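Local coordinates for porin (Rhodobacter blasticus, PDB 3PRN), which forms, as a homotrimer, outer-membrane channels that let small hydrophilic solutes up to about 0.6 kDa diffuse through passively, at residues A[83-91]-A[110-118]; A[127-135]-A[146-154]. The protein carries 1 engineered substitution. All blocks are in the same frame, centred on the assembly; numbering follows the deposited sequence. Where two conformers were deposited one is given.

How the contacts relate
Contact 1 lies inside the barrel, its centre about 8 Å from the centre of the chain, and joins two parts of the long loop between strands 78-83 and 131-138. Contact 2, about 18 Å out, belongs to the barrel wall and pairs strand 131-138 with strand 142-150. Both are partly buried. Contact 1 relies on side chains, an aromatic pair and one water in place of strand pairing; contact 2 has a regular ladder of backbone bonds, a detergent on its outer face and a second subunit at its loop end. They meet where Ala88 N hydrogen-bonds Ser147 OG, Gly83 pairs with Gly132, and Phe115 stacks edge-to-face with Tyr130.

Contact 1. Residues A[83-91]-A[110-118]; sequences GNVDTAFDS and AQSSFFAYN
The ring of Phe89 drives one edge into the face of Phe114, placing CD2 3.6 Å above the plane over the ring centre. The two planes stand at 62°, an edge-to-face pair, and Phe89 CE2 goes on to touch the methyl of Ala110. Next to this pair, the carboxylate of Asp90 packs on Ala116, with CG 3.7 Å from CB, and its OD1 is bonded to Tyr96 OH. Thr87, the N-cap residue of helix 88-91, gives its hydroxyl to Phe115 O, OG1 to O 2.8 Å. A bound water bridges the two segments: it donates to Asp86 OD1 and Asp90 OD2 and accepts from the backbone N of Thr87 and, on 110-118, from that of Tyr117. At the far end Asn84 pairs with the backbone of Asn118 through both ends of its amide. Its OD1 takes Asn118 N on a lone pair at 2.9 Å, while its ND2 donates to Asn118 O and also to Ala68 O. With CG anti to the backbone N (chi1 -178°), the amide comes to lie over one face of Tyr117, planes 9° apart. Asn84 O meets the same ring in plane at its edge, and Tyr117 OH is hydrogen-bonded to Asn67. Most of the contact belongs to the long loop folded into the lumen, as in the pore-narrowing loop of general porins: Phe89 rests on Ile193 and Phe195 of strand 193-200, Thr87 and Phe115 on Val149 of strand 142-150, and helix 88-91 places Ala88 against strand 163-171.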
loop_
_atom_site.group_PDB
_atom_site.type_symbol
_atom_site.label_atom_id
_atom_site.label_comp_id
_atom_site.label_asym_id
_atom_site.label_seq_id
_atom_site.Cartn_x
_atom_site.Cartn_y
_atom_site.Cartn_z
ATOM N N GLY A 83 15.430 -7.046 10.789
ATOM C CA GLY A 83 14.755 -5.856 10.291
ATOM C C GLY A 83 13.862 -5.224 11.321
ATOM O O GLY A 83 14.310 -4.859 12.410
ATOM N N ASN A 84 12.566 -5.065 11.016
ATOM C CA ASN A 84 11.632 -4.480 12.033
ATOM C C ASN A 84 11.133 -5.622 12.896
ATOM O O ASN A 84 10.076 -6.219 12.641
ATOM C CB ASN A 84 10.487 -3.807 11.235
ATOM C CG ASN A 84 9.447 -3.094 12.059
ATOM O OD1 ASN A 84 9.560 -2.930 13.297
ATOM N ND2 ASN A 84 8.376 -2.646 11.368
ATOM N N VAL A 85 11.855 -6.051 13.917
ATOM C CA VAL A 85 11.597 -7.177 14.750
ATOM C C VAL A 85 10.700 -6.919 15.965
ATOM O O VAL A 85 10.560 -5.757 16.369
ATOM C CB VAL A 85 12.935 -7.806 15.264
ATOM C CG1 VAL A 85 13.875 -8.133 14.055
ATOM C CG2 VAL A 85 13.745 -6.878 16.197
ATOM N N ASP A 86 10.119 -7.996 16.446
ATOM C CA ASP A 86 9.481 -8.054 17.742
ATOM C C ASP A 86 10.596 -8.177 18.791
ATOM O O ASP A 86 11.516 -8.995 18.651
ATOM C CB ASP A 86 8.539 -9.284 17.879
ATOM C CG ASP A 86 7.286 -9.018 17.058
ATOM O OD1 ASP A 86 6.483 -8.075 17.420
ATOM O OD2 ASP A 86 7.060 -9.702 15.995
ATOM N N THR A 87 10.509 -7.363 19.824
ATOM C CA THR A 87 11.539 -7.332 20.878
ATOM C C THR A 87 11.129 -8.143 22.111
ATOM O O THR A 87 9.968 -8.481 22.360
ATOM C CB THR A 87 11.788 -5.895 21.334
ATOM O OG1 THR A 87 10.583 -5.332 21.827
ATOM C CG2 THR A 87 12.296 -4.993 20.207
ATOM N N ALA A 88 12.165 -8.512 22.873
ATOM C CA ALA A 88 11.896 -9.364 24.035
ATOM C C ALA A 88 10.954 -8.778 25.063
ATOM O O ALA A 88 9.972 -9.429 25.479
ATOM C CB ALA A 88 13.239 -9.763 24.654
ATOM N N PHE A 89 11.122 -7.509 25.425
ATOM C CA PHE A 89 10.268 -6.932 26.476
ATOM C C PHE A 89 8.819 -6.816 26.000
ATOM O O PHE A 89 7.879 -6.846 26.807
ATOM C CB PHE A 89 10.832 -5.549 26.839
ATOM C CG PHE A 89 10.386 -5.010 28.178
ATOM C CD1 PHE A 89 11.025 -5.467 29.351
ATOM C CD2 PHE A 89 9.380 -4.076 28.281
ATOM C CE1 PHE A 89 10.628 -4.962 30.606
ATOM C CE2 PHE A 89 8.951 -3.579 29.525
ATOM C CZ PHE A 89 9.595 -4.039 30.679
ATOM N N ASP A 90 8.643 -6.685 24.681
ATOM C CA ASP A 90 7.301 -6.547 24.129
ATOM C C ASP A 90 6.702 -7.911 23.846
ATOM O O ASP A 90 5.479 -7.965 23.727
ATOM C CB ASP A 90 7.352 -5.682 22.855
ATOM C CG ASP A 90 5.969 -5.249 22.321
ATOM O OD1 ASP A 90 5.206 -4.598 23.019
ATOM O OD2 ASP A 90 5.641 -5.559 21.152
ATOM N N SER A 91 7.500 -8.981 23.729
ATOM C CA SER A 91 6.875 -10.253 23.365
ATOM C C SER A 91 6.607 -11.236 24.494
ATOM O O SER A 91 5.827 -12.152 24.271
ATOM C CB SER A 91 7.841 -10.970 22.373
ATOM O OG SER A 91 8.005 -10.116 21.235
ATOM N N ALA A 110 3.416 -1.428 31.737
ATOM C CA ALA A 110 4.676 -0.819 32.117
ATOM C C ALA A 110 4.760 0.641 31.672
ATOM O O ALA A 110 4.448 0.977 30.516
ATOM C CB ALA A 110 5.807 -1.595 31.471
ATOM N N GLN A 111 5.243 1.513 32.561
ATOM C CA GLN A 111 5.385 2.924 32.195
ATOM C C GLN A 111 6.856 3.234 31.883
ATOM O O GLN A 111 7.479 4.094 32.507
ATOM C CB GLN A 111 4.950 3.812 33.375
ATOM C CG GLN A 111 3.538 3.518 33.845
ATOM C CD GLN A 111 2.511 3.984 32.833
ATOM O OE1 GLN A 111 2.476 5.170 32.514
ATOM N NE2 GLN A 111 1.678 3.118 32.297
ATOM N N SER A 112 7.414 2.518 30.925
ATOM C CA SER A 112 8.814 2.744 30.508
ATOM C C SER A 112 8.849 2.889 28.992
ATOM O O SER A 112 7.808 2.724 28.320
ATOM C CB SER A 112 9.701 1.586 30.968
ATOM O OG SER A 112 9.102 0.349 30.632
ATOM N N SER A 113 9.958 3.286 28.446
ATOM C CA SER A 113 10.192 3.457 27.022
ATOM C C SER A 113 11.080 2.312 26.555
ATOM O O SER A 113 12.127 2.032 27.150
ATOM C CB SER A 113 11.079 4.694 26.755
ATOM O OG SER A 113 10.305 5.877 26.887
ATOM N N PHE A 114 10.684 1.658 25.505
ATOM C CA PHE A 114 11.487 0.562 24.961
ATOM C C PHE A 114 11.093 0.360 23.492
ATOM O O PHE A 114 9.998 0.794 23.108
ATOM C CB PHE A 114 11.267 -0.701 25.787
ATOM C CG PHE A 114 9.795 -1.040 25.960
ATOM C CD1 PHE A 114 9.166 -1.857 25.022
ATOM C CD2 PHE A 114 9.082 -0.536 27.053
ATOM C CE1 PHE A 114 7.816 -2.171 25.169
ATOM C CE2 PHE A 114 7.727 -0.847 27.198
ATOM C CZ PHE A 114 7.093 -1.664 26.255
ATOM N N PHE A 115 11.986 -0.234 22.704
ATOM C CA PHE A 115 11.649 -0.496 21.298
ATOM C C PHE A 115 10.644 -1.649 21.196
ATOM O O PHE A 115 10.605 -2.581 22.002
ATOM C CB PHE A 115 12.912 -0.869 20.517
ATOM C CG PHE A 115 13.843 0.289 20.312
ATOM C CD1 PHE A 115 13.312 1.538 19.974
ATOM C CD2 PHE A 115 15.204 0.118 20.445
ATOM C CE1 PHE A 115 14.154 2.615 19.784
ATOM C CE2 PHE A 115 16.039 1.204 20.247
ATOM C CZ PHE A 115 15.529 2.424 19.910
ATOM N N ALA A 116 9.851 -1.572 20.118
ATOM C CA ALA A 116 8.887 -2.679 19.869
ATOM C C ALA A 116 8.639 -2.685 18.361
ATOM O O ALA A 116 8.953 -1.678 17.692
ATOM C CB ALA A 116 7.595 -2.412 20.641
ATOM N N TYR A 117 7.978 -3.713 17.842
ATOM C CA TYR A 117 7.653 -3.693 16.410
ATOM C C TYR A 117 6.994 -2.373 15.982
ATOM O O TYR A 117 6.025 -1.946 16.608
ATOM C CB TYR A 117 6.646 -4.832 16.155
ATOM C CG TYR A 117 6.256 -5.022 14.705
ATOM C CD1 TYR A 117 7.132 -5.541 13.781
ATOM C CD2 TYR A 117 4.982 -4.648 14.287
ATOM C CE1 TYR A 117 6.750 -5.720 12.435
ATOM C CE2 TYR A 117 4.580 -4.835 12.949
ATOM C CZ TYR A 117 5.459 -5.372 12.047
ATOM O OH TYR A 117 5.071 -5.536 10.725
ATOM N N ASN A 118 7.451 -1.776 14.886
ATOM C CA ASN A 118 6.873 -0.466 14.481
ATOM C C ASN A 118 5.757 -0.716 13.478
ATOM O O ASN A 118 6.048 -1.201 12.349
ATOM C CB ASN A 118 7.967 0.412 13.845
ATOM C CG ASN A 118 9.080 0.670 14.877
ATOM O OD1 ASN A 118 8.785 1.134 15.969
ATOM N ND2 ASN A 118 10.315 0.395 14.506
HETATM O O HOH W 1 7.558 -6.264 19.343
#

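Contact 2. Residues A[127-135]-A[146-154]. With C8E ((hydroxyethyloxy)tri(ethyloxy)octane), chain E.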
loop_
_atom_site.group_PDB
_atom_site.type_symbol
_atom_site.label_atom_id
_atom_site.label_comp_id
_atom_site.label_asym_id
_atom_site.label_seq_id
_atom_site.Cartn_x
_atom_site.Cartn_y
_atom_site.Cartn_z
ATOM N N LEU A 127 13.508 6.382 12.135
ATOM C CA LEU A 127 13.662 4.927 11.967
ATOM C C LEU A 127 14.316 4.535 10.644
ATOM O O LEU A 127 14.288 3.320 10.360
ATOM C CB LEU A 127 12.275 4.296 12.032
ATOM C CG LEU A 127 11.503 4.438 13.342
ATOM C CD1 LEU A 127 10.141 3.763 13.196
ATOM C CD2 LEU A 127 12.288 3.847 14.520
ATOM N N ASP A 128 14.842 5.436 9.828
ATOM C CA ASP A 128 15.292 5.064 8.479
ATOM C C ASP A 128 16.370 3.987 8.387
ATOM O O ASP A 128 16.373 3.175 7.464
ATOM C CB ASP A 128 15.822 6.305 7.708
ATOM C CG ASP A 128 14.749 7.318 7.352
ATOM O OD1 ASP A 128 13.545 7.232 7.739
ATOM O OD2 ASP A 128 15.074 8.305 6.656
ATOM N N ASN A 129 17.297 3.930 9.351
ATOM C CA ASN A 129 18.344 2.919 9.342
ATOM C C ASN A 129 18.249 2.013 10.559
ATOM O O ASN A 129 19.235 1.384 10.958
ATOM C CB ASN A 129 19.715 3.632 9.288
ATOM C CG ASN A 129 19.900 4.206 7.883
ATOM O OD1 ASN A 129 20.086 3.444 6.931
ATOM N ND2 ASN A 129 19.820 5.506 7.684
ATOM N N TYR A 130 17.041 1.972 11.132
ATOM C CA TYR A 130 16.789 1.138 12.293
ATOM C C TYR A 130 16.767 -0.321 11.839
ATOM O O TYR A 130 16.126 -0.737 10.880
ATOM C CB TYR A 130 15.488 1.597 12.905
ATOM C CG TYR A 130 14.824 0.766 13.962
ATOM C CD1 TYR A 130 14.234 -0.459 13.689
ATOM C CD2 TYR A 130 14.707 1.278 15.242
ATOM C CE1 TYR A 130 13.550 -1.168 14.659
ATOM C CE2 TYR A 130 14.040 0.579 16.233
ATOM C CZ TYR A 130 13.438 -0.625 15.936
ATOM O OH TYR A 130 12.756 -1.262 16.936
ATOM N N ASN A 131 17.509 -1.175 12.532
ATOM C CA ASN A 131 17.593 -2.598 12.205
ATOM C C ASN A 131 17.806 -3.458 13.438
ATOM O O ASN A 131 18.666 -3.170 14.286
ATOM C CB ASN A 131 18.726 -2.828 11.185
ATOM C CG ASN A 131 18.638 -4.222 10.598
ATOM O OD1 ASN A 131 17.802 -4.433 9.719
ATOM N ND2 ASN A 131 19.456 -5.152 11.078
ATOM N N GLY A 132 16.985 -4.493 13.584
ATOM C CA GLY A 132 17.107 -5.376 14.727
ATOM C C GLY A 132 17.333 -6.811 14.280
ATOM O O GLY A 132 17.135 -7.173 13.098
ATOM N N ILE A 133 17.769 -7.629 15.238
ATOM C CA ILE A 133 17.890 -9.073 15.050
ATOM C C ILE A 133 17.173 -9.693 16.258
ATOM O O ILE A 133 17.334 -9.193 17.391
ATOM C CB ILE A 133 19.332 -9.562 15.009
ATOM C CG1 ILE A 133 20.177 -8.701 14.078
ATOM C CG2 ILE A 133 19.416 -11.037 14.657
ATOM C CD1 ILE A 133 21.682 -8.929 14.179
ATOM N N ALA A 134 16.353 -10.698 16.088
ATOM C CA ALA A 134 15.734 -11.289 17.278
ATOM C C ALA A 134 15.852 -12.827 17.125
ATOM O O ALA A 134 15.953 -13.322 15.996
ATOM C CB ALA A 134 14.289 -10.869 17.462
ATOM N N VAL A 135 15.850 -13.494 18.262
ATOM C CA VAL A 135 15.897 -14.958 18.217
ATOM C C VAL A 135 14.900 -15.449 19.241
ATOM O O VAL A 135 14.924 -14.936 20.389
ATOM C CB VAL A 135 17.297 -15.467 18.582
ATOM C CG1 VAL A 135 17.251 -17.014 18.630
ATOM C CG2 VAL A 135 18.326 -14.980 17.600
ATOM N N LEU A 146 15.261 -13.215 22.716
ATOM C CA LEU A 146 16.414 -12.367 22.743
ATOM C C LEU A 146 16.284 -11.304 21.644
ATOM O O LEU A 146 15.862 -11.700 20.551
ATOM C CB LEU A 146 17.700 -13.157 22.407
ATOM C CG LEU A 146 18.295 -13.826 23.663
ATOM C CD1 LEU A 146 18.435 -15.303 23.407
ATOM C CD2 LEU A 146 19.634 -13.170 23.962
ATOM N N SER A 147 16.604 -10.058 21.928
ATOM C CA SER A 147 16.491 -9.113 20.790
ATOM C C SER A 147 17.622 -8.113 20.907
ATOM O O SER A 147 18.069 -7.799 22.030
ATOM C CB SER A 147 15.128 -8.453 20.739
ATOM O OG SER A 147 14.812 -7.828 21.988
ATOM N N TYR A 148 18.097 -7.672 19.760
ATOM C CA TYR A 148 19.161 -6.659 19.694
ATOM C C TYR A 148 18.747 -5.621 18.658
ATOM O O TYR A 148 18.426 -6.005 17.496
ATOM C CB TYR A 148 20.467 -7.374 19.301
ATOM C CG TYR A 148 21.536 -6.414 18.836
ATOM C CD1 TYR A 148 22.320 -5.705 19.743
ATOM C CD2 TYR A 148 21.716 -6.220 17.476
ATOM C CE1 TYR A 148 23.295 -4.811 19.274
ATOM C CE2 TYR A 148 22.682 -5.346 16.989
ATOM C CZ TYR A 148 23.446 -4.638 17.914
ATOM O OH TYR A 148 24.395 -3.759 17.404
ATOM N N VAL A 149 18.627 -4.365 19.045
ATOM C CA VAL A 149 18.168 -3.361 18.084
ATOM C C VAL A 149 19.205 -2.262 17.957
ATOM O O VAL A 149 19.653 -1.673 18.951
ATOM C CB VAL A 149 16.826 -2.746 18.539
ATOM C CG1 VAL A 149 16.387 -1.661 17.552
ATOM C CG2 VAL A 149 15.721 -3.768 18.693
ATOM N N ASP A 150 19.639 -2.000 16.740
ATOM C CA ASP A 150 20.570 -0.868 16.502
ATOM C C ASP A 150 19.720 0.181 15.814
ATOM O O ASP A 150 19.242 -0.044 14.687
ATOM C CB ASP A 150 21.671 -1.411 15.619
ATOM C CG ASP A 150 22.736 -0.367 15.287
ATOM O OD1 ASP A 150 22.480 0.816 15.458
ATOM O OD2 ASP A 150 23.799 -0.785 14.779
ATOM N N PRO A 151 19.493 1.330 16.404
ATOM C CA PRO A 151 18.649 2.359 15.802
ATOM C C PRO A 151 19.218 3.033 14.605
ATOM O O PRO A 151 18.510 3.733 13.828
ATOM C CB PRO A 151 18.389 3.310 16.944
ATOM C CG PRO A 151 19.442 3.061 17.977
ATOM C CD PRO A 151 19.995 1.683 17.753
ATOM N N ASP A 152 20.522 2.897 14.341
ATOM C CA ASP A 152 21.074 3.468 13.124
ATOM C C ASP A 152 22.270 2.599 12.745
ATOM O O ASP A 152 23.437 2.909 13.100
ATOM C CB ASP A 152 21.503 4.939 13.245
ATOM C CG ASP A 152 21.895 5.513 11.888
ATOM O OD1 ASP A 152 22.325 4.823 10.931
ATOM O OD2 ASP A 152 21.803 6.750 11.755
ATOM N N GLN A 153 21.984 1.540 11.999
ATOM C CA GLN A 153 22.993 0.571 11.626
ATOM C C GLN A 153 24.057 1.058 10.671
ATOM O O GLN A 153 25.064 0.341 10.485
ATOM C CB GLN A 153 22.315 -0.710 11.052
ATOM C CG GLN A 153 21.875 -0.503 9.580
ATOM C CD GLN A 153 21.699 -1.860 8.880
ATOM O OE1 GLN A 153 22.332 -2.853 9.263
ATOM N NE2 GLN A 153 20.864 -1.894 7.847
ATOM N N THR A 154 23.927 2.164 9.996
ATOM C CA THR A 154 24.939 2.564 9.037
ATOM C C THR A 154 26.069 3.323 9.762
ATOM O O THR A 154 27.184 3.369 9.243
ATOM C CB THR A 154 24.368 3.511 7.956
ATOM O OG1 THR A 154 23.870 4.638 8.676
ATOM C CG2 THR A 154 23.211 2.885 7.188
HETATM C C1 C8E E . 25.071 -10.003 17.816
HETATM C C2 C8E E . 25.412 -8.562 17.700
HETATM C C3 C8E E . 24.944 -8.055 16.402
HETATM C C4 C8E E . 26.141 -8.103 15.532
HETATM C C5 C8E E . 25.495 -8.322 14.195
HETATM C C6 C8E E . 26.219 -9.309 13.434
HETATM C C7 C8E E . 25.246 -10.339 13.229
HETATM C C8 C8E E . 25.397 -11.045 11.943
HETATM O O9 C8E E . 24.220 -11.631 11.373
HETATM C C10 C8E E . 23.506 -12.594 12.138
HETATM C C11 C8E E . 22.160 -12.880 11.583
HETATM O O12 C8E E . 21.575 -12.066 10.569
HETATM C C13 C8E E . 22.053 -11.820 9.245
HETATM C C14 C8E E . 22.656 -12.479 8.006
HETATM O O15 C8E E . 22.181 -13.583 7.177
HETATM C C16 C8E E . 23.316 -14.474 6.986
HETATM C C17 C8E E . 23.750 -14.635 5.551
HETATM O O18 C8E E . 23.602 -15.706 4.592
HETATM C C19 C8E E . 23.133 -17.006 5.029
HETATM C C20 C8E E . 24.031 -18.264 5.303
HETATM O O21 C8E E . 25.291 -18.396 4.615
HETATM O O HOH W 2 17.736 5.355 11.829
HETATM O O HOH W 3 19.588 0.547 7.062
#
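Strands 131-135 and 146-150 run antiparallel at 173°, their axes 4.7 Å apart. Asn131 with Asp150, Ile133 with Tyr148 and Val135 with Leu146 are hydrogen-bonded pairs, each closed by two N-H to O bonds; Gly132 with Val149 and Ala134 with Ser147 are the non-hydrogen-bonded pairs between them. Beyond the ladder, Gln153 N bonds Asn129 O at 2.9 Å, carrying the pairing into the loops. The side chains of Ile133, Tyr148, Val135 and Leu146 line the outer surface, where the octyl tail of a detergent lies over one face of the Tyr148 ring, C3 coming within 3.6 Å of CE2. The other surface carries Val149, whose CG1 methyl, anti to the backbone N (chi1 178°), lies over the face of the Tyr130 ring in a CH-pi contact, 3.9 Å from the centroid. On the outer side the amides of Asn131 and Gln153 stack with planes 6° apart, and Gln153 NE2 is bonded to Ile27 O of the second subunit. Near the loop end, Asp152 OD1 takes Thr154 OG1 at 2.7 Å on the syn lone pair and Thr154 N on the anti side, the latter an Asx turn, and rests 3.3 Å from Asn129 CB. An alanine in place of Asp152 removes the carboxylate and would probably leave Thr154 N and OG1 without this acceptor and the Thr154 hydroxyl freer to turn, with a gap beside Asn129 CB. One water joins Asn129 N to Pro151 O, another Asn129 OD1 to Gln153 NE2. The chemistry thus changes along the hairpin, from an apolar wall, where a detergent tail binds, to a polar, hydrated end at which the loops meet a neighbouring subunit of the trimer.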